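Local coordinates for protein nisin leader peptide-processing serine protease NisP (Lactococcus lactis subsp. lactis, PDB 4MZD) that probably acts as a subtilisin-like serine endopeptidase that removes the leader peptide from the nisin precursor during antibiotic biosynthesis, at residues Ser101-Ser113 / Leu337-Val349. Residues are numbered along the deposited sequence; the frame is centred on the assembly and turned at random.
Sequences SGIMEEHPDLSNS and LFTTTNTGWYQYV
With CG of His-107 swung opposite its own backbone N (chi1 -166°), the imidazole reaches into the hairpin 337-349, while Tyr-346, at chi1 -52°, turns its ring face toward the imidazole edge in an offset edge-to-face pair. NE2 of His-107 donates in the ring plane to Trp-345 O at 2.9 Å, a nearly straight bond (165°). That carbonyl also accepts from Thr-341 N, where the hairpin closes around the type I turn 341-344. Asp-109 N donates to ND1 of His-107 at 3.1 Å, so both ring nitrogens are held and the rotation of the ring is fixed. Thr-340 CG2 sits over one face, 3.8 Å from the imidazole centroid in a CH-pi contact, and Gly-344 O lies over the opposite face. Tyr-346 OH donates to Asp-109 OD2 at 2.5 Å from above the carboxylate plane; Asn-160 bonds Asp-109 OD1 through its backbone N and Tyr-346 OH through ND2. The extended Met-104 brings SD to 3.3 Å from Gly-344 N, against the turn. Thr-340 OG1 bonds instead to Thr-149 O on helix 147-156. The arrangement joins a beta-hairpin to the loop after the Asp-100 strand, near the predicted charge-relay site of the subtilisin-like (S8) protease domain.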
ATOM      1  N   SER A 101      -6.698   6.074  -4.554  1.00  6.63           N
ATOM      2  CA  SER A 101      -7.941   6.559  -5.155  1.00  6.92           C
ATOM      3  C   SER A 101      -8.304   8.002  -4.797  1.00  7.04           C
ATOM      4  O   SER A 101      -9.426   8.428  -5.061  1.00  7.98           O
ATOM      5  CB  SER A 101      -9.116   5.630  -4.828  1.00  7.97           C
ATOM      6  OG  SER A 101      -9.477   5.703  -3.462  1.00  7.64           O
ATOM      7  N   GLY A 102      -7.364   8.753  -4.225  1.00  7.15           N
ATOM      8  CA  GLY A 102      -7.645  10.105  -3.781  1.00  7.58           C
ATOM      9  C   GLY A 102      -7.902  10.139  -2.290  1.00  7.31           C
ATOM     10  O   GLY A 102      -7.575   9.194  -1.571  1.00  7.57           O
ATOM     11  N   ILE A 103      -8.483  11.228  -1.803  1.00  7.48           N
ATOM     12  CA  ILE A 103      -8.760  11.327  -0.380  1.00  8.05           C
ATOM     13  C   ILE A 103      -9.998  12.174  -0.156  1.00  8.32           C
ATOM     14  O   ILE A 103     -10.346  13.008  -0.991  1.00  9.41           O
ATOM     15  CB  ILE A 103      -7.551  11.940   0.383  1.00  8.83           C
ATOM     16  CG1 ILE A 103      -7.561  11.569   1.875  1.00 10.15           C
ATOM     17  CG2 ILE A 103      -7.486  13.457   0.180  1.00 10.21           C
ATOM     18  CD1 ILE A 103      -6.292  11.961   2.607  1.00 11.33           C
ATOM     19  N   MET A 104     -10.662  11.934   0.969  1.00  8.30           N
ATOM     20  CA  MET A 104     -11.698  12.824   1.469  1.00  9.41           C
ATOM     21  C   MET A 104     -11.009  13.835   2.378  1.00  9.70           C
ATOM     22  O   MET A 104     -10.747  13.550   3.555  1.00 10.52           O
ATOM     23  CB  MET A 104     -12.742  12.033   2.252  1.00 10.36           C
ATOM     24  CG  MET A 104     -13.925  12.881   2.693  1.00 11.25           C
ATOM     25  SD  MET A 104     -14.823  12.226   4.147  1.00  9.50           S
ATOM     26  CE  MET A 104     -16.396  13.152   4.055  1.00 12.93           C
ATOM     27  N   GLU A 105     -10.693  15.009   1.830  1.00 10.13           N
ATOM     28  CA  GLU A 105      -9.866  15.975   2.551  1.00 11.45           C
ATOM     29  C   GLU A 105     -10.516  16.461   3.838  1.00 11.88           C
ATOM     30  O   GLU A 105      -9.825  16.843   4.785  1.00 13.45           O
ATOM     31  CB  GLU A 105      -9.514  17.179   1.671  1.00 13.16           C
ATOM     32  CG  GLU A 105      -8.511  16.891   0.563  1.00 14.59           C
ATOM     33  CD  GLU A 105      -8.049  18.160  -0.121  1.00 16.93           C
ATOM     34  OE1 GLU A 105      -8.885  18.803  -0.783  1.00 17.59           O
ATOM     35  OE2 GLU A 105      -6.862  18.527   0.014  1.00 18.67           O
ATOM     36  N   GLU A 106     -11.843  16.459   3.867  1.00 11.71           N
ATOM     37  CA  GLU A 106     -12.564  16.995   5.004  1.00 12.91           C
ATOM     38  C   GLU A 106     -12.772  15.968   6.120  1.00 11.82           C
ATOM     39  O   GLU A 106     -13.414  16.274   7.117  1.00 12.66           O
ATOM     40  CB  GLU A 106     -13.895  17.610   4.552  1.00 14.64           C
ATOM     41  CG  GLU A 106     -14.938  16.610   4.084  1.00 16.15           C
ATOM     42  CD  GLU A 106     -14.920  16.346   2.581  1.00 17.22           C
ATOM     43  OE1 GLU A 106     -16.010  16.067   2.036  1.00 19.45           O
ATOM     44  OE2 GLU A 106     -13.836  16.397   1.946  1.00 15.50           O
ATOM     45  N   HIS A 107     -12.229  14.762   5.986  1.00 10.14           N
ATOM     46  CA  HIS A 107     -12.359  13.812   7.079  1.00  9.95           C
ATOM     47  C   HIS A 107     -11.743  14.416   8.343  1.00  9.27           C
ATOM     48  O   HIS A 107     -10.596  14.850   8.314  1.00  9.36           O
ATOM     49  CB  HIS A 107     -11.679  12.487   6.764  1.00  9.76           C
ATOM     50  CG  HIS A 107     -12.081  11.402   7.707  1.00  8.88           C
ATOM     51  ND1 HIS A 107     -11.750  11.430   9.046  1.00  8.96           N
ATOM     52  CD2 HIS A 107     -12.864  10.311   7.527  1.00  9.37           C
ATOM     53  CE1 HIS A 107     -12.287  10.378   9.643  1.00  9.20           C
ATOM     54  NE2 HIS A 107     -12.966   9.684   8.743  1.00  9.57           N
ATOM     55  N   PRO A 108     -12.493  14.449   9.461  1.00 10.28           N
ATOM     56  CA  PRO A 108     -11.964  15.142  10.642  1.00 11.08           C
ATOM     57  C   PRO A 108     -10.633  14.601  11.173  1.00 10.21           C
ATOM     58  O   PRO A 108      -9.887  15.383  11.767  1.00 10.55           O
ATOM     59  CB  PRO A 108     -13.083  14.976  11.688  1.00 13.24           C
ATOM     60  CG  PRO A 108     -13.904  13.835  11.197  1.00 15.05           C
ATOM     61  CD  PRO A 108     -13.853  13.936   9.697  1.00 12.34           C
ATOM     62  N   ASP A 109     -10.335  13.317  10.982  1.00  8.68           N
ATOM     63  CA  ASP A 109      -9.079  12.791  11.494  1.00  8.64           C
ATOM     64  C   ASP A 109      -7.906  13.063  10.557  1.00  8.30           C
ATOM     65  O   ASP A 109      -6.751  12.869  10.945  1.00  8.79           O
ATOM     66  CB  ASP A 109      -9.163  11.282  11.717  1.00  9.15           C
ATOM     67  CG  ASP A 109     -10.103  10.889  12.842  1.00  9.75           C
ATOM     68  OD1 ASP A 109     -10.426  11.727  13.715  1.00  9.69           O
ATOM     69  OD2 ASP A 109     -10.489   9.697  12.852  1.00 11.19           O
ATOM     70  N   LEU A 110      -8.207  13.488   9.327  1.00  7.82           N
ATOM     71  CA  LEU A 110      -7.199  13.620   8.269  1.00  8.28           C
ATOM     72  C   LEU A 110      -6.918  15.043   7.808  1.00  8.88           C
ATOM     73  O   LEU A 110      -5.841  15.319   7.304  1.00  8.63           O
ATOM     74  CB  LEU A 110      -7.617  12.827   7.025  1.00  8.24           C
ATOM     75  CG  LEU A 110      -7.974  11.353   7.224  1.00  8.55           C
ATOM     76  CD1 LEU A 110      -8.401  10.712   5.908  1.00  9.31           C
ATOM     77  CD2 LEU A 110      -6.814  10.597   7.850  1.00  9.26           C
ATOM     78  N   SER A 111      -7.877  15.941   7.980  0.52  9.45           N
ATOM     79  CA  SER A 111      -7.772  17.249   7.345  0.52 10.40           C
ATOM     80  C   SER A 111      -6.509  18.015   7.745  0.52 10.54           C
ATOM     81  O   SER A 111      -5.915  18.712   6.917  0.52 11.54           O
ATOM     82  CB  SER A 111      -9.028  18.082   7.600  0.52 11.34           C
ATOM     83  OG  SER A 111      -9.248  18.274   8.986  0.52 11.85           O
ATOM     84  N   ASN A 112      -6.089  17.877   9.001  1.00  9.74           N
ATOM     85  CA  ASN A 112      -4.911  18.590   9.485  1.00 10.77           C
ATOM     86  C   ASN A 112      -3.586  17.998   9.014  1.00 10.23           C
ATOM     87  O   ASN A 112      -2.529  18.566   9.283  1.00 11.61           O
ATOM     88  CB  ASN A 112      -4.936  18.689  11.010  1.00 13.54           C
ATOM     89  CG  ASN A 112      -5.990  19.647  11.511  1.00 18.24           C
ATOM     90  OD1 ASN A 112      -6.566  20.411  10.738  1.00 21.16           O
ATOM     91  ND2 ASN A 112      -6.237  19.623  12.817  1.00 19.84           N
ATOM     92  N   SER A 113      -3.646  16.873   8.304  1.00  8.78           N
ATOM     93  CA  SER A 113      -2.452  16.224   7.763  1.00  8.57           C
ATOM     94  C   SER A 113      -2.186  16.566   6.306  1.00  8.49           C
ATOM     95  O   SER A 113      -1.155  16.179   5.750  1.00  8.92           O
ATOM     96  CB  SER A 113      -2.595  14.701   7.838  1.00  8.86           C
ATOM     97  OG  SER A 113      -2.724  14.267   9.175  1.00  8.90           O
ATOM     98  N   LEU A 337      -9.677  -4.503  10.146  1.00  8.35           N
ATOM     99  CA  LEU A 337      -9.133  -3.350  10.833  1.00  9.60           C
ATOM    100  C   LEU A 337      -9.956  -2.094  10.570  1.00  8.11           C
ATOM    101  O   LEU A 337     -10.557  -1.895   9.513  1.00  8.62           O
ATOM    102  CB  LEU A 337      -7.645  -3.176  10.567  1.00 12.44           C
ATOM    103  CG  LEU A 337      -7.294  -2.917   9.116  1.00 12.77           C
ATOM    104  CD1 LEU A 337      -7.083  -1.440   8.892  1.00 12.03           C
ATOM    105  CD2 LEU A 337      -6.027  -3.677   8.725  1.00 14.29           C
ATOM    106  N   PHE A 338      -9.988  -1.255  11.586  1.00  7.77           N
ATOM    107  CA  PHE A 338     -10.872  -0.107  11.641  1.00  7.84           C
ATOM    108  C   PHE A 338     -10.119   1.119  11.144  1.00  7.31           C
ATOM    109  O   PHE A 338      -9.073   1.469  11.683  1.00  8.54           O
ATOM    110  CB  PHE A 338     -11.269   0.067  13.106  1.00  8.80           C
ATOM    111  CG  PHE A 338     -12.410   1.000  13.341  1.00  9.97           C
ATOM    112  CD1 PHE A 338     -13.701   0.653  12.994  1.00 12.90           C
ATOM    113  CD2 PHE A 338     -12.191   2.208  13.967  1.00 12.31           C
ATOM    114  CE1 PHE A 338     -14.754   1.520  13.258  1.00 14.41           C
ATOM    115  CE2 PHE A 338     -13.232   3.077  14.228  1.00 13.70           C
ATOM    116  CZ  PHE A 338     -14.514   2.727  13.886  1.00 13.67           C
ATOM    117  N   THR A 339     -10.644   1.771  10.114  1.00  7.41           N
ATOM    118  CA  THR A 339      -9.945   2.905   9.536  1.00  7.92           C
ATOM    119  C   THR A 339     -10.918   3.979   9.039  1.00  7.47           C
ATOM    120  O   THR A 339     -12.141   3.779   9.009  1.00  8.04           O
ATOM    121  CB  THR A 339      -8.975   2.455   8.437  1.00  8.45           C
ATOM    122  OG1 THR A 339      -8.045   3.510   8.164  1.00  8.67           O
ATOM    123  CG2 THR A 339      -9.724   2.061   7.183  1.00  9.43           C
ATOM    124  N   THR A 340     -10.362   5.133   8.688  1.00  7.07           N
ATOM    125  CA  THR A 340     -11.123   6.249   8.141  1.00  7.62           C
ATOM    126  C   THR A 340     -11.650   5.929   6.750  1.00  7.88           C
ATOM    127  O   THR A 340     -10.960   5.285   5.970  1.00  9.03           O
ATOM    128  CB  THR A 340     -10.216   7.485   8.023  1.00  7.58           C
ATOM    129  OG1 THR A 340      -9.005   7.120   7.360  1.00  7.44           O
ATOM    130  CG2 THR A 340      -9.836   8.015   9.396  1.00  8.31           C
ATOM    131  N   THR A 341     -12.851   6.386   6.415  1.00  7.65           N
ATOM    132  CA  THR A 341     -13.322   6.206   5.045  1.00  8.22           C
ATOM    133  C   THR A 341     -14.052   7.448   4.513  1.00  8.03           C
ATOM    134  O   THR A 341     -14.231   8.437   5.235  1.00  8.77           O
ATOM    135  CB  THR A 341     -14.121   4.897   4.877  1.00  9.47           C
ATOM    136  OG1 THR A 341     -14.286   4.609   3.482  1.00 10.44           O
ATOM    137  CG2 THR A 341     -15.464   4.990   5.571  1.00 10.43           C
ATOM    138  N   ASN A 342     -14.444   7.402   3.241  1.00  8.08           N
ATOM    139  CA  ASN A 342     -14.903   8.598   2.533  1.00  9.18           C
ATOM    140  C   ASN A 342     -16.352   8.993   2.817  1.00 10.04           C
ATOM    141  O   ASN A 342     -16.911   9.857   2.139  1.00 11.44           O
ATOM    142  CB  ASN A 342     -14.646   8.481   1.028  1.00  9.39           C
ATOM    143  CG  ASN A 342     -15.550   7.479   0.370  1.00  9.68           C
ATOM    144  OD1 ASN A 342     -16.145   6.646   1.042  1.00 11.10           O
ATOM    145  ND2 ASN A 342     -15.662   7.549  -0.949  1.00 10.76           N
ATOM    146  N   THR A 343     -16.936   8.389   3.844  1.00 10.06           N
ATOM    147  CA  THR A 343     -18.209   8.839   4.383  1.00 11.12           C
ATOM    148  C   THR A 343     -18.013   9.963   5.402  1.00 11.22           C
ATOM    149  O   THR A 343     -18.978  10.585   5.835  1.00 12.75           O
ATOM    150  CB  THR A 343     -18.881   7.700   5.146  1.00 11.82           C
ATOM    151  OG1 THR A 343     -17.979   7.237   6.160  1.00 11.26           O
ATOM    152  CG2 THR A 343     -19.247   6.549   4.209  1.00 13.49           C
ATOM    153  N   GLY A 344     -16.768  10.188   5.814  1.00 10.65           N
ATOM    154  CA  GLY A 344     -16.467  11.073   6.924  1.00 11.17           C
ATOM    155  C   GLY A 344     -16.359  10.321   8.238  1.00 10.51           C
ATOM    156  O   GLY A 344     -16.044  10.914   9.270  1.00 10.90           O
ATOM    157  N   TRP A 345     -16.594   9.009   8.192  1.00 10.50           N
ATOM    158  CA  TRP A 345     -16.578   8.184   9.393  1.00 10.05           C
ATOM    159  C   TRP A 345     -15.591   7.023   9.211  1.00  9.17           C
ATOM    160  O   TRP A 345     -14.467   7.261   8.766  1.00  8.99           O
ATOM    161  CB  TRP A 345     -18.003   7.748   9.754  1.00 11.93           C
ATOM    162  CG  TRP A 345     -18.917   8.952   9.876  1.00 14.45           C
ATOM    163  CD1 TRP A 345     -19.883   9.352   8.993  1.00 16.91           C
ATOM    164  CD2 TRP A 345     -18.904   9.931  10.922  1.00 15.57           C
ATOM    165  NE1 TRP A 345     -20.485  10.505   9.442  1.00 18.01           N
ATOM    166  CE2 TRP A 345     -19.900  10.881  10.621  1.00 16.86           C
ATOM    167  CE3 TRP A 345     -18.152  10.089  12.087  1.00 16.72           C
ATOM    168  CZ2 TRP A 345     -20.164  11.972  11.446  1.00 17.54           C
ATOM    169  CZ3 TRP A 345     -18.415  11.173  12.903  1.00 17.36           C
ATOM    170  CH2 TRP A 345     -19.409  12.101  12.578  1.00 17.76           C
ATOM    171  N   TYR A 346     -16.000   5.795   9.527  1.00  9.08           N
ATOM    172  CA  TYR A 346     -15.066   4.672   9.643  1.00  9.13           C
ATOM    173  C   TYR A 346     -15.632   3.414   9.022  1.00  9.39           C
ATOM    174  O   TYR A 346     -16.836   3.297   8.812  1.00 11.56           O
ATOM    175  CB  TYR A 346     -14.703   4.435  11.119  1.00 10.16           C
ATOM    176  CG  TYR A 346     -14.239   5.725  11.730  1.00 10.12           C
ATOM    177  CD1 TYR A 346     -12.913   6.110  11.638  1.00 10.17           C
ATOM    178  CD2 TYR A 346     -15.139   6.607  12.318  1.00 11.25           C
ATOM    179  CE1 TYR A 346     -12.482   7.320  12.137  1.00  9.91           C
ATOM    180  CE2 TYR A 346     -14.719   7.824  12.813  1.00 11.17           C
ATOM    181  CZ  TYR A 346     -13.389   8.183  12.713  1.00 10.85           C
ATOM    182  OH  TYR A 346     -12.969   9.402  13.196  1.00 11.59           O
ATOM    183  N   GLN A 347     -14.749   2.462   8.748  1.00  9.18           N
ATOM    184  CA  GLN A 347     -15.148   1.183   8.194  1.00 11.55           C
ATOM    185  C   GLN A 347     -14.111   0.135   8.557  1.00  9.38           C
ATOM    186  O   GLN A 347     -12.928   0.446   8.690  1.00  9.70           O
ATOM    187  CB  GLN A 347     -15.245   1.304   6.672  1.00 16.47           C
ATOM    188  CG  GLN A 347     -15.641   0.043   5.945  1.00 19.55           C
ATOM    189  CD  GLN A 347     -15.964   0.308   4.493  1.00 22.29           C
ATOM    190  OE1 GLN A 347     -16.447   1.385   4.140  1.00 24.07           O
ATOM    191  NE2 GLN A 347     -15.693  -0.669   3.640  1.00 23.54           N
ATOM    192  N   TYR A 348     -14.562  -1.108   8.697  1.00  8.90           N
ATOM    193  CA  TYR A 348     -13.669  -2.255   8.793  1.00  8.30           C
ATOM    194  C   TYR A 348     -13.239  -2.714   7.413  1.00  8.55           C
ATOM    195  O   TYR A 348     -14.075  -2.900   6.527  1.00  9.90           O
ATOM    196  CB  TYR A 348     -14.354  -3.405   9.539  1.00  9.00           C
ATOM    197  CG  TYR A 348     -14.306  -3.204  11.034  1.00  8.97           C
ATOM    198  CD1 TYR A 348     -13.185  -3.598  11.754  1.00  9.70           C
ATOM    199  CD2 TYR A 348     -15.354  -2.591  11.723  1.00  9.52           C
ATOM    200  CE1 TYR A 348     -13.100  -3.404  13.116  1.00 10.12           C
ATOM    201  CE2 TYR A 348     -15.280  -2.399  13.098  1.00 10.15           C
ATOM    202  CZ  TYR A 348     -14.150  -2.801  13.786  1.00  9.96           C
ATOM    203  OH  TYR A 348     -14.081  -2.584  15.148  1.00 11.29           O
ATOM    204  N   VAL A 349     -11.933  -2.908   7.253  1.00  8.15           N
ATOM    205  CA  VAL A 349     -11.330  -3.273   5.976  1.00  8.15           C
ATOM    206  C   VAL A 349     -10.292  -4.373   6.191  1.00  7.53           C
ATOM    207  O   VAL A 349      -9.934  -4.701   7.323  1.00  7.80           O
ATOM    208  CB  VAL A 349     -10.639  -2.046   5.325  1.00  8.70           C
ATOM    209  CG1 VAL A 349     -11.647  -0.933   5.078  1.00  9.78           C
ATOM    210  CG2 VAL A 349      -9.484  -1.555   6.189  1.00  9.08           C
TER